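Local coordinates for 2OG-Fe dioxygenase family protein (Methylibium petroleiphilum, PDB 3PL0) that is largely uncharacterised but probably acts as a 2-oxoglutarate- and iron-dependent dioxygenase with a cupin, double-stranded beta-helix fold, at residues A[182-187]-A[225-230]; A[2-7]-A[199-204]; A[65-70]-A[148-153]; A[24-29]-A[206-211]. All coordinates share one frame; numbering follows the deposited sequence. Where two conformers were deposited one is given.

Contact 1. Residues A[182-187]-A[225-230]; sequences GVRGGE and LPLDPA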
# COMPACT_ATOMS: atom_id res chain seq x y z
N GLY A 182 -10.77 -13.68 10.64
CA GLY A 182 -10.39 -15.03 10.93
C GLY A 182 -8.91 -15.23 11.11
O GLY A 182 -8.44 -16.36 11.03
N VAL A 183 -8.17 -14.15 11.35
CA VAL A 183 -6.70 -14.24 11.43
C VAL A 183 -6.12 -13.44 12.59
O VAL A 183 -6.69 -12.45 13.04
CB VAL A 183 -6.00 -13.78 10.10
CG1 VAL A 183 -6.49 -14.64 8.92
CG2 VAL A 183 -6.25 -12.28 9.82
N ARG A 184 -4.96 -13.88 13.07
CA ARG A 184 -4.08 -12.99 13.80
C ARG A 184 -2.71 -12.94 13.09
O ARG A 184 -2.58 -13.41 11.95
CB ARG A 184 -3.96 -13.39 15.27
CG ARG A 184 -3.31 -14.71 15.48
CD ARG A 184 -3.32 -15.10 16.99
NE ARG A 184 -3.39 -16.55 17.06
CZ ARG A 184 -2.37 -17.38 16.86
NH1 ARG A 184 -1.14 -16.91 16.63
NH2 ARG A 184 -2.58 -18.69 16.93
N GLY A 185 -1.71 -12.33 13.71
CA GLY A 185 -0.51 -12.00 12.96
C GLY A 185 -0.79 -10.81 12.05
O GLY A 185 -1.68 -10.01 12.32
N GLY A 186 -0.06 -10.69 10.96
CA GLY A 186 -0.18 -9.53 10.09
C GLY A 186 0.13 -8.23 10.81
O GLY A 186 -0.54 -7.24 10.62
N GLU A 187 1.12 -8.26 11.68
CA GLU A 187 1.56 -7.09 12.37
C GLU A 187 2.51 -6.36 11.46
O GLU A 187 3.37 -6.98 10.86
CB GLU A 187 2.33 -7.54 13.61
CG GLU A 187 2.92 -6.45 14.40
CD GLU A 187 3.64 -7.00 15.61
OE1 GLU A 187 4.75 -7.60 15.45
OE2 GLU A 187 3.06 -6.83 16.72
N LEU A 225 -1.88 -15.99 10.75
CA LEU A 225 -2.13 -17.29 11.35
C LEU A 225 -3.61 -17.34 11.57
O LEU A 225 -4.21 -16.40 12.15
CB LEU A 225 -1.37 -17.46 12.65
CG LEU A 225 0.18 -17.38 12.53
CD1 LEU A 225 0.77 -16.74 13.78
CD2 LEU A 225 0.83 -18.79 12.22
N PRO A 226 -4.24 -18.39 11.06
CA PRO A 226 -5.68 -18.55 11.23
C PRO A 226 -6.10 -18.58 12.68
O PRO A 226 -5.46 -19.21 13.47
CB PRO A 226 -5.97 -19.92 10.58
CG PRO A 226 -4.81 -20.19 9.68
CD PRO A 226 -3.63 -19.48 10.28
N LEU A 227 -7.19 -17.93 13.06
CA LEU A 227 -7.68 -18.03 14.43
C LEU A 227 -8.23 -19.42 14.72
O LEU A 227 -8.05 -19.97 15.83
CB LEU A 227 -8.77 -16.99 14.69
CG LEU A 227 -8.23 -15.55 14.72
CD1 LEU A 227 -9.39 -14.55 14.78
CD2 LEU A 227 -7.26 -15.38 15.88
N ASP A 228 -8.90 -20.00 13.73
CA ASP A 228 -9.55 -21.31 13.88
C ASP A 228 -9.02 -22.26 12.79
O ASP A 228 -9.74 -22.60 11.85
CB ASP A 228 -11.09 -21.14 13.82
CG ASP A 228 -11.85 -22.44 14.18
OD1 ASP A 228 -11.19 -23.46 14.56
OD2 ASP A 228 -13.12 -22.44 14.07
N PRO A 229 -7.75 -22.70 12.92
CA PRO A 229 -7.16 -23.55 11.89
C PRO A 229 -7.90 -24.86 11.79
O PRO A 229 -8.03 -25.40 10.68
CB PRO A 229 -5.73 -23.79 12.36
CG PRO A 229 -5.69 -23.36 13.81
CD PRO A 229 -6.84 -22.46 14.06
N ALA A 230 -8.41 -25.34 12.92
CA ALA A 230 -9.23 -26.56 12.95
C ALA A 230 -10.44 -26.52 12.00
O ALA A 230 -10.99 -27.58 11.70
CB ALA A 230 -9.68 -26.89 14.39
O HOH W 1 -9.87 -18.65 11.40

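Contact 2. Residues A[2-7]-A[199-204]; sequences MHVDIE and VRFTLE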
# COMPACT_ATOMS: atom_id res chain seq x y z
N MSE A 2 9.49 6.10 18.25
CA MSE A 2 8.81 6.74 17.13
C MSE A 2 7.28 6.76 17.34
O MSE A 2 6.75 5.97 18.14
CB MSE A 2 9.23 6.05 15.82
CG MSE A 2 10.72 6.22 15.57
SE MSE A 2 11.32 5.51 13.87
CE MSE A 2 10.66 3.76 14.08
N HIS A 3 6.59 7.69 16.69
CA HIS A 3 5.16 7.88 16.92
C HIS A 3 4.33 6.97 16.04
O HIS A 3 4.51 6.98 14.83
CB HIS A 3 4.75 9.33 16.60
CG HIS A 3 5.33 10.34 17.55
ND1 HIS A 3 4.72 10.66 18.75
CD2 HIS A 3 6.45 11.09 17.47
CE1 HIS A 3 5.44 11.58 19.36
NE2 HIS A 3 6.50 11.85 18.62
N VAL A 4 3.41 6.21 16.65
CA VAL A 4 2.48 5.40 15.94
C VAL A 4 1.13 6.02 16.26
O VAL A 4 0.57 5.75 17.34
CB VAL A 4 2.52 3.96 16.45
CG1 VAL A 4 1.47 3.09 15.70
CG2 VAL A 4 3.89 3.39 16.23
N ASP A 5 0.61 6.84 15.35
CA ASP A 5 -0.57 7.68 15.64
C ASP A 5 -1.83 6.92 15.27
O ASP A 5 -2.62 7.36 14.43
CB ASP A 5 -0.47 9.03 14.91
CG ASP A 5 0.74 9.83 15.38
OD1 ASP A 5 0.65 10.37 16.48
OD2 ASP A 5 1.80 9.84 14.68
N ILE A 6 -2.02 5.76 15.92
CA ILE A 6 -3.03 4.79 15.48
C ILE A 6 -4.32 4.97 16.26
O ILE A 6 -5.32 4.36 15.92
CB ILE A 6 -2.48 3.36 15.54
CG1 ILE A 6 -3.39 2.38 14.77
CG2 ILE A 6 -2.27 2.92 16.99
CD1 ILE A 6 -2.63 1.14 14.29
N GLU A 7 -4.32 5.86 17.25
CA GLU A 7 -5.50 6.16 18.06
C GLU A 7 -6.08 7.55 17.77
O GLU A 7 -7.30 7.71 17.63
CB GLU A 7 -5.16 6.03 19.56
CG GLU A 7 -4.44 4.72 19.94
CD GLU A 7 -4.61 4.32 21.41
OE1 GLU A 7 -4.19 5.10 22.29
OE2 GLU A 7 -5.15 3.23 21.67
N VAL A 199 9.33 0.24 14.95
CA VAL A 199 8.02 0.08 15.60
C VAL A 199 7.22 -1.11 15.05
O VAL A 199 7.40 -1.50 13.90
CB VAL A 199 7.19 1.37 15.48
CG1 VAL A 199 7.89 2.51 16.26
CG2 VAL A 199 6.95 1.73 13.99
N ARG A 200 6.39 -1.71 15.90
CA ARG A 200 5.43 -2.73 15.52
C ARG A 200 4.03 -2.32 15.91
O ARG A 200 3.81 -1.74 16.95
CB ARG A 200 5.71 -4.08 16.16
CG ARG A 200 5.54 -4.17 17.69
CD ARG A 200 5.97 -5.52 18.13
NE ARG A 200 5.78 -5.68 19.56
CZ ARG A 200 4.85 -6.44 20.13
NH1 ARG A 200 4.01 -7.14 19.37
NH2 ARG A 200 4.76 -6.50 21.46
N PHE A 201 3.08 -2.57 15.02
CA PHE A 201 1.70 -2.28 15.33
C PHE A 201 0.83 -3.08 14.36
O PHE A 201 1.26 -3.44 13.28
CB PHE A 201 1.42 -0.77 15.19
CG PHE A 201 1.84 -0.20 13.88
CD1 PHE A 201 3.12 0.30 13.71
CD2 PHE A 201 0.97 -0.15 12.81
CE1 PHE A 201 3.51 0.81 12.49
CE2 PHE A 201 1.33 0.36 11.61
CZ PHE A 201 2.61 0.82 11.42
N THR A 202 -0.40 -3.38 14.76
CA THR A 202 -1.29 -4.16 13.92
C THR A 202 -2.41 -3.27 13.43
O THR A 202 -3.14 -2.70 14.24
CB THR A 202 -1.87 -5.34 14.69
OG1 THR A 202 -0.80 -6.17 15.14
CG2 THR A 202 -2.80 -6.14 13.81
N LEU A 203 -2.53 -3.17 12.12
CA LEU A 203 -3.64 -2.45 11.52
C LEU A 203 -4.90 -3.29 11.68
O LEU A 203 -4.92 -4.44 11.29
CB LEU A 203 -3.36 -2.14 10.04
CG LEU A 203 -2.13 -1.25 9.77
CD1 LEU A 203 -1.69 -1.33 8.30
CD2 LEU A 203 -2.33 0.17 10.18
N GLU A 204 -5.94 -2.67 12.24
CA GLU A 204 -7.18 -3.35 12.56
C GLU A 204 -8.45 -2.64 12.10
O GLU A 204 -9.46 -3.31 11.89
CB GLU A 204 -7.28 -3.58 14.08
CG GLU A 204 -6.17 -4.47 14.62
CD GLU A 204 -6.28 -4.79 16.12
OE1 GLU A 204 -6.72 -3.90 16.89
OE2 GLU A 204 -5.90 -5.92 16.52

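Contact 3. Residues A[65-70]-A[148-153]; sequences YRYRRH and PFRIDT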
# COMPACT_ATOMS: atom_id res chain seq x y z
N TYR A 65 -1.99 -18.13 -0.06
CA TYR A 65 -2.54 -17.79 -1.35
C TYR A 65 -2.76 -16.30 -1.49
O TYR A 65 -3.37 -15.65 -0.59
CB TYR A 65 -3.90 -18.47 -1.54
CG TYR A 65 -3.89 -19.97 -1.68
CD1 TYR A 65 -2.72 -20.70 -1.78
CD2 TYR A 65 -5.09 -20.66 -1.75
CE1 TYR A 65 -2.74 -22.11 -1.91
CE2 TYR A 65 -5.13 -22.06 -1.89
CZ TYR A 65 -3.95 -22.78 -1.97
OH TYR A 65 -4.02 -24.15 -2.12
N ARG A 66 -2.29 -15.79 -2.62
CA ARG A 66 -2.36 -14.35 -2.91
C ARG A 66 -3.27 -14.05 -4.10
O ARG A 66 -3.19 -14.67 -5.14
CB ARG A 66 -0.95 -13.83 -3.19
CG ARG A 66 -0.91 -12.31 -3.41
CD ARG A 66 0.45 -11.75 -3.16
NE ARG A 66 1.40 -12.17 -4.19
CZ ARG A 66 2.69 -12.41 -3.96
NH1 ARG A 66 3.17 -12.30 -2.73
NH2 ARG A 66 3.51 -12.77 -4.95
N TYR A 67 -4.17 -13.10 -3.90
CA TYR A 67 -4.97 -12.51 -4.95
C TYR A 67 -4.70 -11.03 -5.07
O TYR A 67 -4.48 -10.33 -4.06
CB TYR A 67 -6.45 -12.70 -4.62
CG TYR A 67 -6.82 -14.15 -4.36
CD1 TYR A 67 -6.61 -14.74 -3.10
CD2 TYR A 67 -7.36 -14.93 -5.36
CE1 TYR A 67 -6.93 -16.06 -2.87
CE2 TYR A 67 -7.70 -16.25 -5.12
CZ TYR A 67 -7.49 -16.81 -3.88
OH TYR A 67 -7.80 -18.13 -3.68
N ARG A 68 -4.77 -10.53 -6.30
CA ARG A 68 -4.47 -9.14 -6.56
C ARG A 68 -4.97 -8.69 -7.92
O ARG A 68 -5.46 -9.48 -8.74
CB ARG A 68 -2.95 -8.92 -6.52
CG ARG A 68 -2.22 -9.58 -7.69
CD ARG A 68 -0.78 -9.81 -7.43
NE ARG A 68 -0.03 -8.56 -7.37
CZ ARG A 68 1.24 -8.46 -6.97
NH1 ARG A 68 1.92 -9.54 -6.61
NH2 ARG A 68 1.82 -7.26 -6.94
N ARG A 69 -4.87 -7.39 -8.10
CA ARG A 69 -5.03 -6.73 -9.38
C ARG A 69 -4.10 -5.53 -9.34
O ARG A 69 -3.49 -5.26 -8.28
CB ARG A 69 -6.45 -6.28 -9.59
CG ARG A 69 -7.43 -7.39 -9.94
CD ARG A 69 -8.80 -6.83 -10.14
NE ARG A 69 -9.71 -7.92 -10.40
CZ ARG A 69 -9.80 -8.60 -11.54
NH1 ARG A 69 -9.10 -8.27 -12.62
NH2 ARG A 69 -10.64 -9.61 -11.59
N HIS A 70 -3.92 -4.89 -10.50
CA HIS A 70 -2.89 -3.86 -10.70
C HIS A 70 -3.40 -2.79 -11.65
O HIS A 70 -4.14 -3.07 -12.61
CB HIS A 70 -1.63 -4.55 -11.23
CG HIS A 70 -0.48 -3.63 -11.51
ND1 HIS A 70 0.22 -3.66 -12.70
CD2 HIS A 70 0.13 -2.70 -10.73
CE1 HIS A 70 1.19 -2.76 -12.65
NE2 HIS A 70 1.17 -2.18 -11.46
N PRO A 148 -4.17 -3.68 -5.09
CA PRO A 148 -5.06 -4.27 -4.08
C PRO A 148 -4.71 -5.73 -3.87
O PRO A 148 -4.49 -6.46 -4.86
CB PRO A 148 -6.44 -4.17 -4.70
CG PRO A 148 -6.20 -4.06 -6.19
CD PRO A 148 -4.88 -3.35 -6.34
N PHE A 149 -4.66 -6.14 -2.62
CA PHE A 149 -4.23 -7.49 -2.26
C PHE A 149 -5.25 -8.15 -1.36
O PHE A 149 -5.78 -7.51 -0.47
CB PHE A 149 -2.96 -7.43 -1.43
CG PHE A 149 -1.71 -7.19 -2.22
CD1 PHE A 149 -1.20 -8.16 -3.06
CD2 PHE A 149 -1.03 -5.99 -2.09
CE1 PHE A 149 -0.02 -7.94 -3.77
CE2 PHE A 149 0.14 -5.76 -2.79
CZ PHE A 149 0.66 -6.75 -3.62
N ARG A 150 -5.42 -9.46 -1.53
CA ARG A 150 -5.95 -10.32 -0.45
C ARG A 150 -5.03 -11.49 -0.29
O ARG A 150 -4.70 -12.17 -1.24
CB ARG A 150 -7.34 -10.84 -0.77
CG ARG A 150 -7.82 -12.00 0.16
CD ARG A 150 -9.28 -12.32 0.03
NE ARG A 150 -10.10 -11.24 0.53
CZ ARG A 150 -11.43 -11.18 0.44
NH1 ARG A 150 -12.16 -12.17 -0.08
NH2 ARG A 150 -12.04 -10.14 0.96
N ILE A 151 -4.63 -11.74 0.95
CA ILE A 151 -3.84 -12.90 1.28
C ILE A 151 -4.78 -13.81 2.08
O ILE A 151 -5.32 -13.40 3.11
CB ILE A 151 -2.63 -12.54 2.13
CG1 ILE A 151 -1.74 -11.48 1.48
CG2 ILE A 151 -1.76 -13.76 2.37
CD1 ILE A 151 -1.15 -11.85 0.14
N ASP A 152 -4.93 -15.05 1.62
CA ASP A 152 -5.90 -16.01 2.18
C ASP A 152 -5.16 -17.23 2.71
O ASP A 152 -4.33 -17.82 1.99
CB ASP A 152 -6.88 -16.43 1.09
CG ASP A 152 -8.15 -17.02 1.64
OD1 ASP A 152 -8.09 -17.88 2.53
OD2 ASP A 152 -9.22 -16.62 1.17
N THR A 153 -5.46 -17.60 3.95
CA THR A 153 -4.80 -18.70 4.62
C THR A 153 -5.47 -20.05 4.26
O THR A 153 -5.15 -21.07 4.83
CB THR A 153 -4.77 -18.48 6.16
OG1 THR A 153 -6.10 -18.54 6.68
CG2 THR A 153 -4.15 -17.09 6.55

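Contact 4. Residues A[24-29]-A[206-211]; sequences FCVLTP and PWTVLL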
# COMPACT_ATOMS: atom_id res chain seq x y z
N PHE A 24 7.59 8.12 8.48
CA PHE A 24 6.28 7.46 8.31
C PHE A 24 5.28 8.12 9.22
O PHE A 24 5.64 8.85 10.14
CB PHE A 24 6.33 5.96 8.60
CG PHE A 24 6.40 5.62 10.08
CD1 PHE A 24 7.60 5.74 10.77
CD2 PHE A 24 5.28 5.23 10.78
CE1 PHE A 24 7.66 5.46 12.12
CE2 PHE A 24 5.34 4.96 12.16
CZ PHE A 24 6.53 5.07 12.81
N CYS A 25 4.02 7.86 8.96
CA CYS A 25 3.00 8.17 9.92
C CYS A 25 1.77 7.32 9.63
O CYS A 25 1.60 6.81 8.51
CB CYS A 25 2.64 9.65 9.89
SG CYS A 25 1.82 10.18 8.39
N VAL A 26 0.91 7.20 10.63
CA VAL A 26 -0.34 6.48 10.50
C VAL A 26 -1.49 7.47 10.53
O VAL A 26 -1.56 8.29 11.43
CB VAL A 26 -0.46 5.51 11.66
CG1 VAL A 26 -1.85 4.75 11.63
CG2 VAL A 26 0.74 4.52 11.66
N LEU A 27 -2.41 7.38 9.55
CA LEU A 27 -3.66 8.14 9.58
C LEU A 27 -4.78 7.20 10.05
O LEU A 27 -5.01 6.14 9.44
CB LEU A 27 -4.02 8.68 8.18
CG LEU A 27 -2.95 9.49 7.45
CD1 LEU A 27 -3.51 9.89 6.11
CD2 LEU A 27 -2.56 10.76 8.27
N THR A 28 -5.48 7.59 11.10
CA THR A 28 -6.68 6.88 11.52
C THR A 28 -7.71 7.05 10.40
O THR A 28 -7.60 8.00 9.59
CB THR A 28 -7.25 7.44 12.84
OG1 THR A 28 -7.67 8.81 12.66
CG2 THR A 28 -6.21 7.38 13.99
N PRO A 29 -8.74 6.18 10.36
CA PRO A 29 -9.83 6.39 9.39
C PRO A 29 -10.44 7.79 9.47
O PRO A 29 -10.78 8.36 8.44
CB PRO A 29 -10.83 5.30 9.77
CG PRO A 29 -10.02 4.25 10.50
CD PRO A 29 -9.00 5.03 11.24
N PRO A 206 -10.61 -0.69 9.30
CA PRO A 206 -10.56 -0.37 7.89
C PRO A 206 -10.37 1.10 7.63
O PRO A 206 -10.87 1.94 8.37
CB PRO A 206 -11.91 -0.83 7.39
CG PRO A 206 -12.23 -1.99 8.25
CD PRO A 206 -11.72 -1.61 9.61
N TRP A 207 -9.60 1.40 6.59
CA TRP A 207 -9.24 2.75 6.17
C TRP A 207 -8.24 3.40 7.11
O TRP A 207 -8.07 4.61 7.06
CB TRP A 207 -10.49 3.62 5.94
CG TRP A 207 -11.44 2.89 5.11
CD1 TRP A 207 -12.65 2.41 5.49
CD2 TRP A 207 -11.22 2.45 3.79
NE1 TRP A 207 -13.22 1.72 4.47
CE2 TRP A 207 -12.37 1.73 3.41
CE3 TRP A 207 -10.22 2.66 2.85
CZ2 TRP A 207 -12.49 1.18 2.17
CZ3 TRP A 207 -10.36 2.11 1.62
CH2 TRP A 207 -11.47 1.38 1.28
N THR A 208 -7.55 2.59 7.93
CA THR A 208 -6.35 3.06 8.55
C THR A 208 -5.28 3.05 7.45
O THR A 208 -5.17 2.08 6.70
CB THR A 208 -5.90 2.20 9.77
OG1 THR A 208 -6.98 2.10 10.72
CG2 THR A 208 -4.66 2.87 10.42
N VAL A 209 -4.51 4.14 7.35
CA VAL A 209 -3.45 4.28 6.35
C VAL A 209 -2.04 4.51 6.91
O VAL A 209 -1.82 5.38 7.72
CB VAL A 209 -3.81 5.35 5.33
CG1 VAL A 209 -2.81 5.33 4.21
CG2 VAL A 209 -5.23 5.08 4.82
N LEU A 210 -1.08 3.71 6.43
CA LEU A 210 0.30 3.89 6.77
C LEU A 210 0.95 4.62 5.61
O LEU A 210 1.00 4.08 4.51
CB LEU A 210 0.99 2.54 6.98
CG LEU A 210 2.52 2.48 7.14
CD1 LEU A 210 2.93 3.28 8.36
CD2 LEU A 210 2.98 1.02 7.22
N LEU A 211 1.48 5.80 5.88
CA LEU A 211 2.25 6.61 4.94
C LEU A 211 3.73 6.37 5.18
O LEU A 211 4.16 6.39 6.35
CB LEU A 211 1.92 8.10 5.08
CG LEU A 211 0.42 8.47 4.90
CD1 LEU A 211 0.15 9.97 5.01
CD2 LEU A 211 -0.17 7.88 3.56

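Contact 1. Residues A[182-187]-A[225-230]
With CG tucked between its backbone N and carbonyl carbon (chi1 65°), Arg184 leaves strand 183-185 on the same face as Leu225, and the bend at chi3 (149°) brings its guanidinium over that leucine. Leu225 CB sits 4.0 Å from Arg184 NH1, above the guanidinium plane and offset toward its rim, while Leu225 CD1 comes to 3.4 Å from the same NH1. Leu227 supports the root of the arginine: its CD2 lies 3.9 Å from Arg184 CB, and its CG packs against the backbone of Val183, 3.6 Å from Val183 N.

Below this aliphatic cover the backbones are joined as an antiparallel pair. Arg184 N donates to Leu225 O at 2.8 Å, and Leu225 N returns a bond to Arg184 O at 2.9 Å. Two residues on, just past the strand, Leu227 N reaches Gly182 O at 2.9 Å in a nearly straight bond (174° at the hydrogen). That carbonyl also accepts a hydrogen bond from a water at 2.7 Å, and the water in turn accepts from Asp228 N. Val183 and Pro226 form the non-hydrogen-bonded pair and their side chains diverge, though both touch Thr153 in the loop after strand 141-152.

This is the pairing of strand 183-192, the middle strand of a three-stranded antiparallel sheet, with the outer strand 217-226. Three backbone bonds fix the register; across it Leu227 packs on the arginine's aliphatic stem, while Leu225 reaches its guanidinium, which meets no charged partner in segment 225-230.

Contact 2. Residues A[2-7]-A[199-204]
Val4 O receives a weak backbone hydrogen bond from Ile6 N, 3.0 Å long, across an inverse gamma turn centred on Asp5. The turn belongs to the N-terminal loop, whose Met2, Val4 and Ile6 all point toward segment 199-204 while their backbones run in nearly the same direction, 11° apart.

The contact itself is made by apolar groups. Val4 holds CG1 anti to its backbone N (chi1 178°); this branch approaches the Phe201 ring at a slant, 3.8 Å from CG, while Val4 CG2 slides alongside Val199, 3.9 Å from its CB. Met2, a selenomethionine, bends at chi3 (-55°), which curls its CE back to 3.7 Å from Val199 CG1. At the other end Ile6 CD1 lies 4.1 Å from Phe201 CD2 and 4.2 Å from Leu203 CD2.

Replacing Val4 by an alanine would remove both methyl branches and would probably open a gap beside the Phe201 ring, with Val199 losing one of its two neighbours from the loop.

Strand 198-201 is an outer strand of its sheet, hydrogen-bonded on one side to strand 183-192. The N-terminal loop therefore closes over its side chains by dispersion and the hydrophobic effect, without adding a strand.

Contact 3. Residues A[65-70]-A[148-153]
Phe149 and Arg68 lie side by side and point the same way from one face of the sheet, with the ring and guanidinium planes inclined at 59°. The CE1 corner of the ring stands over the centre of the guanidinium, 3.5 Å from Arg68 CZ, so the two groups meet at a slant and do not stack flat. Arg66 flanks the same ring: its chain runs alongside, with CD 3.9 Å from Phe149 CE1, and its guanidinium is turned 67° from the ring plane. On the same face Ile151 lays CD1 against Arg66 CG at 3.6 Å. Both arginines send their polar ends to Asp56, whose OD2 forms salt bridges with Arg66 NE and Arg68 NH1; this shared carboxylate probably balances much of their charge and limits how far they can turn about Phe149.

On the other face Tyr67 presents its ring edge to Arg150 O, which lies in the ring plane 3.7 Å from Tyr67 CD1. Asp152 crosses it obliquely, with CB 4.0 Å from Tyr67 CE1. The hydroxyl of Tyr67 and OD1 of Asp152 both hydrogen-bond to Glu154, while OD2 of Asp152 hydrogen-bonds to a glycerol, probably from the crystallisation liquor.

Antiparallel backbone bonds set this register: Tyr67 N donates to Arg150 O at 2.9 Å, and Arg150 N and Asp152 N donate to Tyr67 O and Tyr65 O, each at 2.8 Å. Strand 65-77 continues the curled sheet of the cupin domain, with strand 54-55 along its far side; strand 141-152 lies between it and strand 237-246, where Thr240 and Val242 touch Phe149.

Contact 4. Residues A[24-29]-A[206-211]
Four backbone hydrogen bonds join Cys25 to Leu211 and Leu27 to Val209 as antiparallel hydrogen-bonded pairs. Leu211 N reaches Cys25 O at 2.8 Å, and Cys25 N donates back to Leu211 O at 3.0 Å. The second pair is joined by Leu27 N to Val209 O, 2.8 Å, and Val209 N to Leu27 O, 2.9 Å. Between them Val26 faces Leu210 in the non-hydrogen-bonded pair, and Val26 CA-H points at Val209 O.

Strand 24-27 thus adds itself to strand 209-213 in the large curled sheet of the double-stranded beta-helix. The next strand on the other side is 172-181, which bonds to Leu210 and touches Val209. Helix 118-134 covers Leu211.

The apolar contacts divide between the two faces of the pair. On one, Leu211 CD1 meets both Cys25 SG and Leu27 CD1, each at 3.8 Å. On the other, Leu210 has CG anti to its N (chi1 171°), and its CD1 comes to 3.9 Å from Phe24 CD2. Val26 CG1 packs on Thr208 CG2 at 3.6 Å.

Two threonines use their hydroxyls where strand 24-27 ends and strand 209-213 begins. Thr208 OG1 is hydrogen-bonded to Gln205 O, leaving CG2 for the apolar side; an alanine in its place would probably leave Gln205 O without this mate and Val26 CG1 with a gap beside it. Thr28 caps helix 29-36 through OG1 on Ala31 N, and the ring of Pro29, the first residue of that helix, comes against Pro206 O and Thr208 OG1.

Overall arrangement
Contacts 2 and 4 are the closest pair, their centres about 9 Å apart: Phe24 CZ of contact 4 packs 3.6 Å from Val199 CG2 and 3.4 Å from His3 O, so the Phe24 ring touches both segments of contact 2. Contact 1 reaches contact 2 through strands 183-192 and 198-201, with a salt bridge of 2.8 Å from Glu187 OE2 to Arg200 NH1. Contact 3 meets contact 1 at Thr153, whose OG1 lies 3.7 Å from Pro226 CG, but its centre stands about 20 Å from that of contact 4 in the same sheet. A glycerol, probably from the crystallisation liquor, lies about 3 Å from the Asp152 side chain in contact 3.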